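Local coordinates for protein BCAM1869 (Burkholderia cenocepacia, PDB 4O2H) that probably acts as an RsaM-type transcriptional regulator in quorum sensing and associates with a second copy of itself, at residues Y20-E25 against M101-K106. Residues are numbered along the deposited sequence; the frame is centred on the assembly and turned at random.
Sequences YVRLSE and MAIDAK
Tyr20 meets selenomethionine Met101 where a two-strand parallel sheet begins. Strands 21-24 and 100-103 form this small sheet. Tyr20 CB lies 3.6 Å from Met101 CB, and the two side chains pass at a slant. The same tyrosine packs on Met112 of helix 112-125 and on Pro42 of the second subunit, so this end of the small sheet reaches the dimer contact.

Val21 turns its side chain away from the other strand and joins through its backbone. Val21 O accepts a hydrogen bond from Met101 N at 3.1 Å. Arg22 is paired with Met101, and their side chains run alongside each other on one face of the sheet. With CG anti to the backbone N (chi1 175°), Met101 runs beside the arginine, and Met101 CG comes 4.0 Å from Arg22 NH1. Met101 CB sits over one face of the Arg22 guanidinium, toward its rim. Salt bridges from Arg22 NE to Asp109 and from Arg22 NH2 to Asp18 hold that flat group. The extended aliphatic part of the arginine crosses Ile103 at about a right angle, with Arg22 CG 3.9 Å from Ile103 CG2.

Leu23 bonds to the residues before and after its partner Ala102, the usual pattern of a parallel bridge. Leu23 N donates to Met101 O at 3.2 Å, and Leu23 O accepts from Ile103 N at 3.1 Å. The side chains of Leu23 and Ala102 share the face covered by Leu28 of helix 25-29. Ser24 is the N-cap of that helix, its OG bonded to Ala27 N. Beside it the isoleucine branch closes in: Ile103 CG1 lies 3.8 Å from Ser24 N and 3.6 Å from Leu23 O.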
loop_
_atom_site.group_PDB
_atom_site.type_symbol
_atom_site.label_atom_id
_atom_site.label_comp_id
_atom_site.label_asym_id
_atom_site.label_seq_id
_atom_site.Cartn_x
_atom_site.Cartn_y
_atom_site.Cartn_z
ATOM N N TYR A 20 -13.404 -11.428 4.924
ATOM C CA TYR A 20 -14.039 -10.106 4.824
ATOM C C TYR A 20 -14.762 -9.734 6.082
ATOM O O TYR A 20 -15.363 -10.604 6.710
ATOM C CB TYR A 20 -15.038 -10.051 3.662
ATOM C CG TYR A 20 -14.401 -10.228 2.306
ATOM C CD1 TYR A 20 -13.822 -9.151 1.640
ATOM C CD2 TYR A 20 -14.403 -11.471 1.669
ATOM C CE1 TYR A 20 -13.296 -9.291 0.354
ATOM C CE2 TYR A 20 -13.809 -11.640 0.413
ATOM C CZ TYR A 20 -13.266 -10.539 -0.242
ATOM O OH TYR A 20 -12.703 -10.667 -1.481
ATOM N N VAL A 21 -14.693 -8.437 6.452
ATOM C CA VAL A 21 -15.447 -7.778 7.541
ATOM C C VAL A 21 -16.770 -7.343 6.913
ATOM O O VAL A 21 -16.750 -6.514 6.005
ATOM C CB VAL A 21 -14.667 -6.573 8.177
ATOM C CG1 VAL A 21 -15.555 -5.788 9.164
ATOM C CG2 VAL A 21 -13.390 -7.059 8.865
ATOM N N ARG A 22 -17.897 -7.919 7.336
ATOM C CA ARG A 22 -19.198 -7.621 6.724
ATOM C C ARG A 22 -19.890 -6.471 7.403
ATOM O O ARG A 22 -20.084 -6.474 8.618
ATOM C CB ARG A 22 -20.085 -8.853 6.660
ATOM C CG ARG A 22 -19.603 -9.781 5.551
ATOM C CD ARG A 22 -20.363 -11.094 5.393
ATOM N NE ARG A 22 -20.030 -11.645 4.080
ATOM C CZ ARG A 22 -18.897 -12.286 3.790
ATOM N NH1 ARG A 22 -18.653 -12.683 2.553
ATOM N NH2 ARG A 22 -18.000 -12.524 4.734
ATOM N N LEU A 23 -20.187 -5.433 6.602
ATOM C CA LEU A 23 -20.756 -4.179 7.083
ATOM C C LEU A 23 -21.896 -3.726 6.203
ATOM O O LEU A 23 -21.786 -3.766 4.973
ATOM C CB LEU A 23 -19.652 -3.087 7.106
ATOM C CG LEU A 23 -18.431 -3.284 8.000
ATOM C CD1 LEU A 23 -17.376 -2.265 7.682
ATOM C CD2 LEU A 23 -18.808 -3.208 9.480
ATOM N N SER A 24 -22.971 -3.239 6.832
ATOM C CA SER A 24 -24.132 -2.706 6.117
ATOM C C SER A 24 -23.800 -1.384 5.436
ATOM O O SER A 24 -22.838 -0.709 5.800
ATOM C CB SER A 24 -25.306 -2.496 7.069
ATOM O OG SER A 24 -25.031 -1.408 7.934
ATOM N N GLU A 25 -24.645 -1.012 4.474
ATOM C CA GLU A 25 -24.606 0.222 3.693
ATOM C C GLU A 25 -24.477 1.446 4.661
ATOM O O GLU A 25 -23.623 2.310 4.444
ATOM C CB GLU A 25 -25.910 0.262 2.851
ATOM C CG GLU A 25 -26.141 1.489 1.986
ATOM C CD GLU A 25 -27.432 1.499 1.188
ATOM O OE1 GLU A 25 -28.532 1.407 1.788
ATOM O OE2 GLU A 25 -27.336 1.620 -0.054
HETATM N N MSE A 101 -16.606 -6.521 2.887
HETATM C CA MSE A 101 -17.685 -6.972 2.019
HETATM C C MSE A 101 -18.948 -6.277 2.497
HETATM O O MSE A 101 -19.365 -6.460 3.651
HETATM C CB MSE A 101 -17.834 -8.512 1.990
HETATM C CG MSE A 101 -19.020 -8.970 1.187
HETATM SE SE MSE A 101 -18.961 -8.401 -0.668
HETATM C CE MSE A 101 -17.689 -9.648 -1.341
ATOM N N ALA A 102 -19.538 -5.439 1.622
ATOM C CA ALA A 102 -20.788 -4.767 1.949
ATOM C C ALA A 102 -21.961 -5.710 1.760
ATOM O O ALA A 102 -22.039 -6.457 0.777
ATOM C CB ALA A 102 -20.971 -3.514 1.113
ATOM N N ILE A 103 -22.862 -5.701 2.737
ATOM C CA ILE A 103 -24.031 -6.568 2.753
ATOM C C ILE A 103 -25.300 -5.726 2.636
ATOM O O ILE A 103 -25.259 -4.534 2.928
ATOM C CB ILE A 103 -24.032 -7.474 4.020
ATOM C CG1 ILE A 103 -23.921 -6.636 5.330
ATOM C CG2 ILE A 103 -22.910 -8.530 3.912
ATOM C CD1 ILE A 103 -24.425 -7.273 6.577
ATOM N N ASP A 104 -26.422 -6.340 2.202
ATOM C CA ASP A 104 -27.682 -5.622 2.073
ATOM C C ASP A 104 -28.541 -5.762 3.359
ATOM O O ASP A 104 -28.059 -6.249 4.395
ATOM C CB ASP A 104 -28.458 -6.075 0.805
ATOM C CG ASP A 104 -28.894 -7.536 0.693
ATOM O OD1 ASP A 104 -29.298 -8.125 1.723
ATOM O OD2 ASP A 104 -28.961 -8.044 -0.445
ATOM N N ALA A 105 -29.810 -5.306 3.271
ATOM C CA ALA A 105 -30.816 -5.330 4.332
ATOM C C ALA A 105 -31.116 -6.748 4.825
ATOM O O ALA A 105 -31.407 -6.928 6.011
ATOM C CB ALA A 105 -32.105 -4.684 3.837
ATOM N N LYS A 106 -31.044 -7.745 3.922
ATOM C CA LYS A 106 -31.291 -9.153 4.258
ATOM C C LYS A 106 -30.000 -9.850 4.762
ATOM O O LYS A 106 -30.065 -11.000 5.210
ATOM C CB LYS A 106 -31.904 -9.907 3.062
ATOM C CG LYS A 106 -33.385 -9.581 2.811
ATOM C CD LYS A 106 -33.988 -10.432 1.690
ATOM C CE LYS A 106 -35.432 -10.093 1.408
ATOM N NZ LYS A 106 -36.091 -11.129 0.566
#